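Local coordinates for beta-catenin homolog sys-1 (Caenorhabditis elegans, PDB 3C2G), which acts as a transcription coregulator of the Wnt asymmetry pathway, binding the TCF factor POP-1 directly and activating or repressing target genes, at residues A[139-144]-A[185-190]; A[445-450]-A[499-504]; A[485-490]-A[495-500]. All coordinates share one frame; numbering follows the deposited sequence.

Contact 1: residues A[139-144]-A[185-190]; sequences QVFQIF and MINPAI
The phenyl ring of F141 and the side-chain amide of N187 lie stacked, their planes 16° apart. The two side chains run past each other in opposite directions. N187 CB sits almost over the middle of the ring, 4.0 Å from its centroid, in a CH-pi contact. The amide covers the side of the ring nearer its root, with N187 ND2 3.7 Å from F141 CD2. The CG of N187 is anti to the backbone N (chi1 -164°), which lays the amide along the ring face. The amide oxygen OD1 takes the N-H of A189 on a lone pair, in the carbonyl plane, with N187 OD1 3.0 Å from A189 N. This is a capping bond at the turn that leads into helix 189-198, which should hold the amide in this rotation. The contact therefore joins the middle of helix 134-150 to the first turn of a later helix in the all-helical armadillo domain. Two aliphatic groups meet the same ring obliquely. A189 CB is 3.7 Å from F141 CD1. I190 crosses the ring's outer end, with its CG1 3.6 Å from F141 CE1 and its CD1 close to F141 CZ. I123 and Q128, in a loop, also touch F141, and Y176 touches I190.

Contact 2: residues A[445-450]-A[499-504]; sequences SCLSCE and CAAYSW
A500 is the first residue of segment 499-504 to touch segment 445-450. Its methyl points at helix 437-448 and meets the side chain of S448, CB to CB, at 3.7 Å. S448 CA is also close, 5.4 Å from A500 CA. The hydroxyl of S448 is turned to a partner outside these segments. Its OG stands between the backbone N and the carbonyl carbon (chi1 77°) and hydrogen-bonds with H497 ND1, one turn before A501 on the same helix. The methylene of S448 is thus the part that packs on A500.

A501 comes next and meets L447, the residue before S448. Its CB lies 3.4 Å from the carbonyl O of L447 and 4.2 Å from L447 CG, so the methyl touches both backbone and side chain. The two CA atoms are 5.6 Å apart. I464 of helix 457-472 also touches the L447 side chain. From the same helix, R461 hydrogen-bonds to the carbonyl oxygens of C446 and C449 and makes a cation-pi interaction with the indole of W504.

The contact joins the C-terminal end of helix 437-448 to helix 494-507 in the armadillo domain. No hydrogen bond crosses between the two segments. Alanines in succession keep this face of helix 494-507 low, and the backbones come close there. The chemistry implies close van der Waals packing of small groups, with the polar link made beside it by S448 and H497.

Contact 3: residues A[485-490]-A[495-500]; sequences VIDENR and IGHICA
The loop before helix 494-507 carries an Asx motif and lies against the side of the helix it leads into, within the armadillo domain. D487 makes the motif. Its OD2 accepts from the backbone N of R490, three residues on, at 2.7 Å, and the donor stands above the carboxylate plane. The other oxygen, D487 OD1, faces the helix and lies 2.8 Å from H497 NE2. This hydrogen bond is weak, with an N-H...O angle of 140°. OD1 meets the imidazole at its edge, in the ring plane, while carboxylate and ring are turned 78° apart. D487 CG lies between its backbone N and carbonyl carbon (chi1 76°), and this sets the carboxylate between the loop backbone and the histidine.

OD1 also accepts from E492 N, and H497 NE2 has a second, weak bond to E492 O. The other ring nitrogen, ND1, is already taken by S448. Both ring nitrogens thus have partners, those of NE2 weak. An alanine at D487 removes both oxygens and is likely to leave R490 N without its acceptor, and H497 NE2 with just its weak bond to E492 O.

R490 passes H497 in the opposite direction, its guanidinium plane steeply inclined to the ring. R490 CD is 3.8 Å from H497 CE1, an oblique approach. The chain then bends at chi3, while NE forms a salt bridge with E492. The methyl of A500 lies over one face of the guanidinium, with its CB 3.8 Å from R490 NH2.

How the contacts relate
From the N terminus, contact 1 comes first. It closes a loop between helices 134-150 and 189-198, with 40 residues, mostly helical, between its two segments. It is complete before the other two begin. Contact 2 then opens at the end of helix 437-448 and closes on helix 494-507, with 48 residues between its segments. Contact 3 opens within that span, at loop 485-490, and ends on the same helical stretch as contact 2; the two share C499 and A500. Their centres are about 8 Å apart, and S448 OG and H497 ND1 join them at 2.8 Å. Contact 1 lies on the opposite side of the chain's centre, its centre about 54 Å from that of contact 2.

Contact 1: residues A[139-144]-A[185-190]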
loop_
_atom_site.group_PDB
_atom_site.type_symbol
_atom_site.label_atom_id
_atom_site.label_comp_id
_atom_site.label_asym_id
_atom_site.label_seq_id
_atom_site.Cartn_x
_atom_site.Cartn_y
_atom_site.Cartn_z
ATOM N N GLN A 139 -15.189 -3.019 29.488
ATOM C CA GLN A 139 -14.130 -3.772 30.120
ATOM C C GLN A 139 -13.676 -4.968 29.284
ATOM O O GLN A 139 -12.491 -5.275 29.229
ATOM C CB GLN A 139 -14.600 -4.234 31.487
ATOM C CG GLN A 139 -13.477 -4.311 32.468
ATOM C CD GLN A 139 -13.924 -4.008 33.857
ATOM O OE1 GLN A 139 -14.959 -4.517 34.326
ATOM N NE2 GLN A 139 -13.141 -3.182 34.550
ATOM N N VAL A 140 -14.618 -5.639 28.633
ATOM C CA VAL A 140 -14.277 -6.735 27.744
ATOM C C VAL A 140 -13.494 -6.257 26.499
ATOM O O VAL A 140 -12.562 -6.936 26.052
ATOM C CB VAL A 140 -15.528 -7.531 27.356
ATOM C CG1 VAL A 140 -15.205 -8.563 26.276
ATOM C CG2 VAL A 140 -16.125 -8.213 28.599
ATOM N N PHE A 141 -13.854 -5.086 25.964
ATOM C CA PHE A 141 -13.063 -4.471 24.884
ATOM C C PHE A 141 -11.635 -4.180 25.318
ATOM O O PHE A 141 -10.715 -4.363 24.534
ATOM C CB PHE A 141 -13.720 -3.198 24.319
ATOM C CG PHE A 141 -14.884 -3.473 23.407
ATOM C CD1 PHE A 141 -14.712 -4.206 22.237
ATOM C CD2 PHE A 141 -16.145 -2.998 23.712
ATOM C CE1 PHE A 141 -15.777 -4.459 21.390
ATOM C CE2 PHE A 141 -17.212 -3.251 22.885
ATOM C CZ PHE A 141 -17.030 -3.986 21.712
ATOM N N GLN A 142 -11.443 -3.741 26.560
ATOM C CA GLN A 142 -10.080 -3.546 27.080
ATOM C C GLN A 142 -9.286 -4.856 27.236
ATOM O O GLN A 142 -8.062 -4.864 27.093
ATOM C CB GLN A 142 -10.111 -2.811 28.411
ATOM C CG GLN A 142 -10.210 -1.304 28.300
ATOM C CD GLN A 142 -10.596 -0.679 29.622
ATOM O OE1 GLN A 142 -9.733 -0.343 30.441
ATOM N NE2 GLN A 142 -11.903 -0.553 29.858
ATOM N N ILE A 143 -9.986 -5.950 27.535
ATOM C CA ILE A 143 -9.359 -7.255 27.709
ATOM C C ILE A 143 -8.849 -7.780 26.362
ATOM O O ILE A 143 -7.720 -8.263 26.268
ATOM C CB ILE A 143 -10.346 -8.256 28.381
ATOM C CG1 ILE A 143 -10.481 -7.951 29.880
ATOM C CG2 ILE A 143 -9.932 -9.700 28.142
ATOM C CD1 ILE A 143 -11.792 -8.468 30.501
ATOM N N PHE A 144 -9.685 -7.674 25.327
ATOM C CA PHE A 144 -9.279 -8.006 23.965
ATOM C C PHE A 144 -8.101 -7.156 23.523
ATOM O O PHE A 144 -7.112 -7.673 23.028
ATOM C CB PHE A 144 -10.429 -7.794 23.003
ATOM C CG PHE A 144 -11.376 -8.937 22.935
ATOM C CD1 PHE A 144 -10.967 -10.162 22.443
ATOM C CD2 PHE A 144 -12.696 -8.783 23.330
ATOM C CE1 PHE A 144 -11.860 -11.236 22.370
ATOM C CE2 PHE A 144 -13.598 -9.852 23.251
ATOM C CZ PHE A 144 -13.175 -11.078 22.770
HETATM N N MSE A 185 -21.032 4.964 18.549
HETATM C CA MSE A 185 -21.122 3.667 19.254
HETATM C C MSE A 185 -19.948 2.719 18.990
HETATM O O MSE A 185 -19.836 1.695 19.656
HETATM C CB MSE A 185 -22.399 2.912 18.849
HETATM C CG MSE A 185 -23.710 3.617 19.140
HETATM SE SE MSE A 185 -24.107 3.691 21.052
HETATM C CE MSE A 185 -25.703 4.860 20.979
ATOM N N ILE A 186 -19.100 3.034 18.011
ATOM C CA ILE A 186 -18.082 2.090 17.553
ATOM C C ILE A 186 -16.816 2.183 18.401
ATOM O O ILE A 186 -16.017 3.112 18.251
ATOM C CB ILE A 186 -17.753 2.262 16.031
ATOM C CG1 ILE A 186 -19.024 2.182 15.186
ATOM C CG2 ILE A 186 -16.751 1.214 15.553
ATOM C CD1 ILE A 186 -18.831 2.574 13.740
ATOM N N ASN A 187 -16.644 1.225 19.309
ATOM C CA ASN A 187 -15.416 1.122 20.088
ATOM C C ASN A 187 -14.230 0.790 19.168
ATOM O O ASN A 187 -14.313 -0.135 18.366
ATOM C CB ASN A 187 -15.571 0.038 21.160
ATOM C CG ASN A 187 -14.513 0.131 22.241
ATOM O OD1 ASN A 187 -13.328 -0.128 22.011
ATOM N ND2 ASN A 187 -14.940 0.502 23.436
ATOM N N PRO A 188 -13.120 1.535 19.286
ATOM C CA PRO A 188 -11.930 1.283 18.452
ATOM C C PRO A 188 -11.422 -0.157 18.496
ATOM O O PRO A 188 -10.903 -0.657 17.495
ATOM C CB PRO A 188 -10.879 2.226 19.045
ATOM C CG PRO A 188 -11.667 3.331 19.647
ATOM C CD PRO A 188 -12.919 2.680 20.194
ATOM N N ALA A 189 -11.572 -0.817 19.642
ATOM C CA ALA A 189 -11.167 -2.211 19.799
ATOM C C ALA A 189 -11.821 -3.138 18.781
ATOM O O ALA A 189 -11.252 -4.166 18.435
ATOM C CB ALA A 189 -11.464 -2.694 21.213
ATOM N N ILE A 190 -13.015 -2.784 18.317
ATOM C CA ILE A 190 -13.663 -3.523 17.240
ATOM C C ILE A 190 -12.756 -3.621 16.009
ATOM O O ILE A 190 -12.734 -4.651 15.339
ATOM C CB ILE A 190 -15.024 -2.912 16.877
ATOM C CG1 ILE A 190 -16.042 -3.282 17.957
ATOM C CG2 ILE A 190 -15.521 -3.425 15.544
ATOM C CD1 ILE A 190 -17.103 -2.245 18.175
#

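Contact 2: residues A[445-450]-A[499-504]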
loop_
_atom_site.group_PDB
_atom_site.type_symbol
_atom_site.label_atom_id
_atom_site.label_comp_id
_atom_site.label_asym_id
_atom_site.label_seq_id
_atom_site.Cartn_x
_atom_site.Cartn_y
_atom_site.Cartn_z
ATOM N N SER A 445 20.095 14.889 -14.739
ATOM C CA SER A 445 20.868 14.714 -13.515
ATOM C C SER A 445 20.422 13.516 -12.643
ATOM O O SER A 445 21.255 12.920 -11.983
ATOM C CB SER A 445 20.986 16.025 -12.729
ATOM O OG SER A 445 19.862 16.240 -11.900
ATOM N N CYS A 446 19.141 13.144 -12.666
ATOM C CA CYS A 446 18.681 11.881 -12.044
ATOM C C CYS A 446 19.333 10.662 -12.679
ATOM O O CYS A 446 19.458 9.591 -12.060
ATOM C CB CYS A 446 17.180 11.685 -12.212
ATOM S SG CYS A 446 16.122 12.882 -11.435
ATOM N N LEU A 447 19.708 10.828 -13.935
ATOM C CA LEU A 447 20.182 9.749 -14.765
ATOM C C LEU A 447 21.612 9.424 -14.398
ATOM O O LEU A 447 22.049 8.276 -14.535
ATOM C CB LEU A 447 20.111 10.208 -16.216
ATOM C CG LEU A 447 19.573 9.309 -17.315
ATOM C CD1 LEU A 447 18.392 8.448 -16.868
ATOM C CD2 LEU A 447 19.199 10.189 -18.485
ATOM N N SER A 448 22.332 10.433 -13.910
ATOM C CA SER A 448 23.777 10.312 -13.693
ATOM C C SER A 448 24.308 10.653 -12.288
ATOM O O SER A 448 25.507 10.547 -12.059
ATOM C CB SER A 448 24.520 11.156 -14.729
ATOM O OG SER A 448 24.461 12.529 -14.379
ATOM N N CYS A 449 23.453 11.078 -11.358
ATOM C CA CYS A 449 23.937 11.418 -10.003
ATOM C C CYS A 449 24.600 10.220 -9.297
ATOM O O CYS A 449 24.239 9.067 -9.536
ATOM C CB CYS A 449 22.846 12.073 -9.136
ATOM S SG CYS A 449 21.230 11.221 -9.076
ATOM N N GLU A 450 25.605 10.499 -8.473
ATOM C CA GLU A 450 26.378 9.443 -7.809
ATOM C C GLU A 450 26.194 9.474 -6.301
ATOM O O GLU A 450 26.378 10.519 -5.675
ATOM C CB GLU A 450 27.868 9.553 -8.159
ATOM N N CYS A 499 24.908 7.679 -21.132
ATOM C CA CYS A 499 26.079 6.800 -21.021
ATOM C C CYS A 499 26.475 6.537 -19.570
ATOM O O CYS A 499 26.927 5.455 -19.246
ATOM C CB CYS A 499 27.265 7.364 -21.813
ATOM S SG CYS A 499 27.047 7.324 -23.629
ATOM N N ALA A 500 26.286 7.520 -18.701
ATOM C CA ALA A 500 26.545 7.335 -17.279
ATOM C C ALA A 500 25.579 6.329 -16.631
ATOM O O ALA A 500 25.991 5.528 -15.786
ATOM C CB ALA A 500 26.503 8.651 -16.565
ATOM N N ALA A 501 24.313 6.347 -17.042
ATOM C CA ALA A 501 23.333 5.431 -16.472
ATOM C C ALA A 501 23.614 4.012 -16.936
ATOM O O ALA A 501 23.480 3.051 -16.174
ATOM C CB ALA A 501 21.935 5.842 -16.839
ATOM N N TYR A 502 24.033 3.898 -18.187
ATOM C CA TYR A 502 24.336 2.617 -18.797
ATOM C C TYR A 502 25.534 1.944 -18.109
ATOM O O TYR A 502 25.484 0.752 -17.827
ATOM C CB TYR A 502 24.589 2.847 -20.283
ATOM C CG TYR A 502 24.863 1.634 -21.119
ATOM C CD1 TYR A 502 23.822 0.818 -21.589
ATOM C CD2 TYR A 502 26.165 1.321 -21.487
ATOM C CE1 TYR A 502 24.096 -0.300 -22.394
ATOM C CE2 TYR A 502 26.447 0.217 -22.284
ATOM C CZ TYR A 502 25.421 -0.583 -22.735
ATOM O OH TYR A 502 25.755 -1.666 -23.520
ATOM N N SER A 503 26.588 2.722 -17.834
ATOM C CA SER A 503 27.741 2.258 -17.055
ATOM C C SER A 503 27.332 1.831 -15.654
ATOM O O SER A 503 27.695 0.758 -15.194
ATOM C CB SER A 503 28.790 3.363 -16.942
ATOM O OG SER A 503 29.489 3.521 -18.163
ATOM N N TRP A 504 26.565 2.684 -14.986
ATOM C CA TRP A 504 26.104 2.446 -13.624
ATOM C C TRP A 504 25.390 1.108 -13.463
ATOM O O TRP A 504 25.628 0.384 -12.494
ATOM C CB TRP A 504 25.180 3.585 -13.201
ATOM C CG TRP A 504 24.483 3.364 -11.896
ATOM C CD1 TRP A 504 24.993 3.581 -10.648
ATOM C CD2 TRP A 504 23.139 2.906 -11.706
ATOM N NE1 TRP A 504 24.055 3.281 -9.695
ATOM C CE2 TRP A 504 22.906 2.865 -10.314
ATOM C CE3 TRP A 504 22.106 2.536 -12.578
ATOM C CZ2 TRP A 504 21.687 2.461 -9.769
ATOM C CZ3 TRP A 504 20.890 2.134 -12.038
ATOM C CH2 TRP A 504 20.692 2.098 -10.645
#

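Contact 3: residues A[485-490]-A[495-500]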
loop_
_atom_site.group_PDB
_atom_site.type_symbol
_atom_site.label_atom_id
_atom_site.label_comp_id
_atom_site.label_asym_id
_atom_site.label_seq_id
_atom_site.Cartn_x
_atom_site.Cartn_y
_atom_site.Cartn_z
ATOM N N VAL A 485 21.535 21.180 -24.498
ATOM C CA VAL A 485 21.410 21.404 -23.068
ATOM C C VAL A 485 22.541 20.689 -22.326
ATOM O O VAL A 485 22.736 19.480 -22.475
ATOM C CB VAL A 485 20.027 20.963 -22.534
ATOM C CG1 VAL A 485 19.854 21.375 -21.081
ATOM C CG2 VAL A 485 18.917 21.560 -23.393
ATOM N N ILE A 486 23.277 21.469 -21.541
ATOM C CA ILE A 486 24.444 21.011 -20.809
ATOM C C ILE A 486 24.177 21.259 -19.329
ATOM O O ILE A 486 23.743 22.344 -18.957
ATOM C CB ILE A 486 25.694 21.821 -21.247
ATOM C CG1 ILE A 486 25.859 21.810 -22.776
ATOM C CG2 ILE A 486 26.956 21.354 -20.537
ATOM C CD1 ILE A 486 26.163 20.450 -23.392
ATOM N N ASP A 487 24.421 20.271 -18.479
ATOM C CA ASP A 487 24.184 20.471 -17.048
ATOM C C ASP A 487 25.370 21.165 -16.370
ATOM O O ASP A 487 26.513 21.024 -16.807
ATOM C CB ASP A 487 23.872 19.152 -16.348
ATOM C CG ASP A 487 25.106 18.315 -16.125
ATOM O OD1 ASP A 487 25.760 17.953 -17.126
ATOM O OD2 ASP A 487 25.425 18.032 -14.945
ATOM N N GLU A 488 25.080 21.896 -15.297
ATOM C CA GLU A 488 26.093 22.621 -14.517
ATOM C C GLU A 488 27.088 21.693 -13.815
ATOM O O GLU A 488 28.274 22.005 -13.727
ATOM C CB GLU A 488 25.423 23.539 -13.481
ATOM N N ASN A 489 26.603 20.551 -13.334
ATOM C CA ASN A 489 27.418 19.647 -12.524
ATOM C C ASN A 489 28.490 18.859 -13.296
ATOM O O ASN A 489 29.654 18.866 -12.913
ATOM C CB ASN A 489 26.509 18.716 -11.700
ATOM C CG ASN A 489 27.284 17.851 -10.702
ATOM O OD1 ASN A 489 28.039 16.954 -11.087
ATOM N ND2 ASN A 489 27.073 18.104 -9.409
ATOM N N ARG A 490 28.101 18.186 -14.378
ATOM C CA ARG A 490 29.026 17.322 -15.126
ATOM C C ARG A 490 29.520 17.898 -16.455
ATOM O O ARG A 490 30.405 17.315 -17.084
ATOM C CB ARG A 490 28.390 15.959 -15.390
ATOM C CG ARG A 490 28.265 15.057 -14.176
ATOM C CD ARG A 490 27.407 13.853 -14.511
ATOM N NE ARG A 490 28.051 12.987 -15.500
ATOM C CZ ARG A 490 28.768 11.914 -15.180
ATOM N NH1 ARG A 490 28.918 11.578 -13.902
ATOM N NH2 ARG A 490 29.334 11.175 -16.134
ATOM N N ILE A 495 23.586 12.764 -24.149
ATOM C CA ILE A 495 24.349 11.552 -24.481
ATOM C C ILE A 495 25.256 11.125 -23.319
ATOM O O ILE A 495 25.278 9.957 -22.951
ATOM C CB ILE A 495 25.220 11.684 -25.776
ATOM C CG1 ILE A 495 24.477 12.372 -26.932
ATOM C CG2 ILE A 495 25.735 10.322 -26.207
ATOM C CD1 ILE A 495 23.155 11.740 -27.309
ATOM N N GLY A 496 25.998 12.077 -22.761
ATOM C CA GLY A 496 26.884 11.825 -21.619
ATOM C C GLY A 496 26.137 11.244 -20.429
ATOM O O GLY A 496 26.605 10.294 -19.791
ATOM N N HIS A 497 24.968 11.803 -20.145
ATOM C CA HIS A 497 24.109 11.296 -19.083
ATOM C C HIS A 497 23.502 9.913 -19.358
ATOM O O HIS A 497 23.448 9.087 -18.447
ATOM C CB HIS A 497 23.045 12.331 -18.706
ATOM C CG HIS A 497 23.629 13.603 -18.180
ATOM N ND1 HIS A 497 24.055 13.741 -16.877
ATOM C CD2 HIS A 497 23.896 14.784 -18.789
ATOM C CE1 HIS A 497 24.538 14.958 -16.699
ATOM N NE2 HIS A 497 24.450 15.611 -17.843
ATOM N N ILE A 498 23.066 9.654 -20.589
ATOM C CA ILE A 498 22.575 8.327 -20.952
ATOM C C ILE A 498 23.695 7.325 -20.690
ATOM O O ILE A 498 23.465 6.258 -20.105
ATOM C CB ILE A 498 22.197 8.193 -22.460
ATOM C CG1 ILE A 498 21.223 9.277 -22.955
ATOM C CG2 ILE A 498 21.719 6.799 -22.790
ATOM C CD1 ILE A 498 19.914 9.327 -22.292
ATOM N N CYS A 499 24.908 7.679 -21.132
ATOM C CA CYS A 499 26.079 6.800 -21.021
ATOM C C CYS A 499 26.475 6.537 -19.570
ATOM O O CYS A 499 26.927 5.455 -19.246
ATOM C CB CYS A 499 27.265 7.364 -21.813
ATOM S SG CYS A 499 27.047 7.324 -23.629
ATOM N N ALA A 500 26.286 7.520 -18.701
ATOM C CA ALA A 500 26.545 7.335 -17.279
ATOM C C ALA A 500 25.579 6.329 -16.631
ATOM O O ALA A 500 25.991 5.528 -15.786
ATOM C CB ALA A 500 26.503 8.651 -16.565
#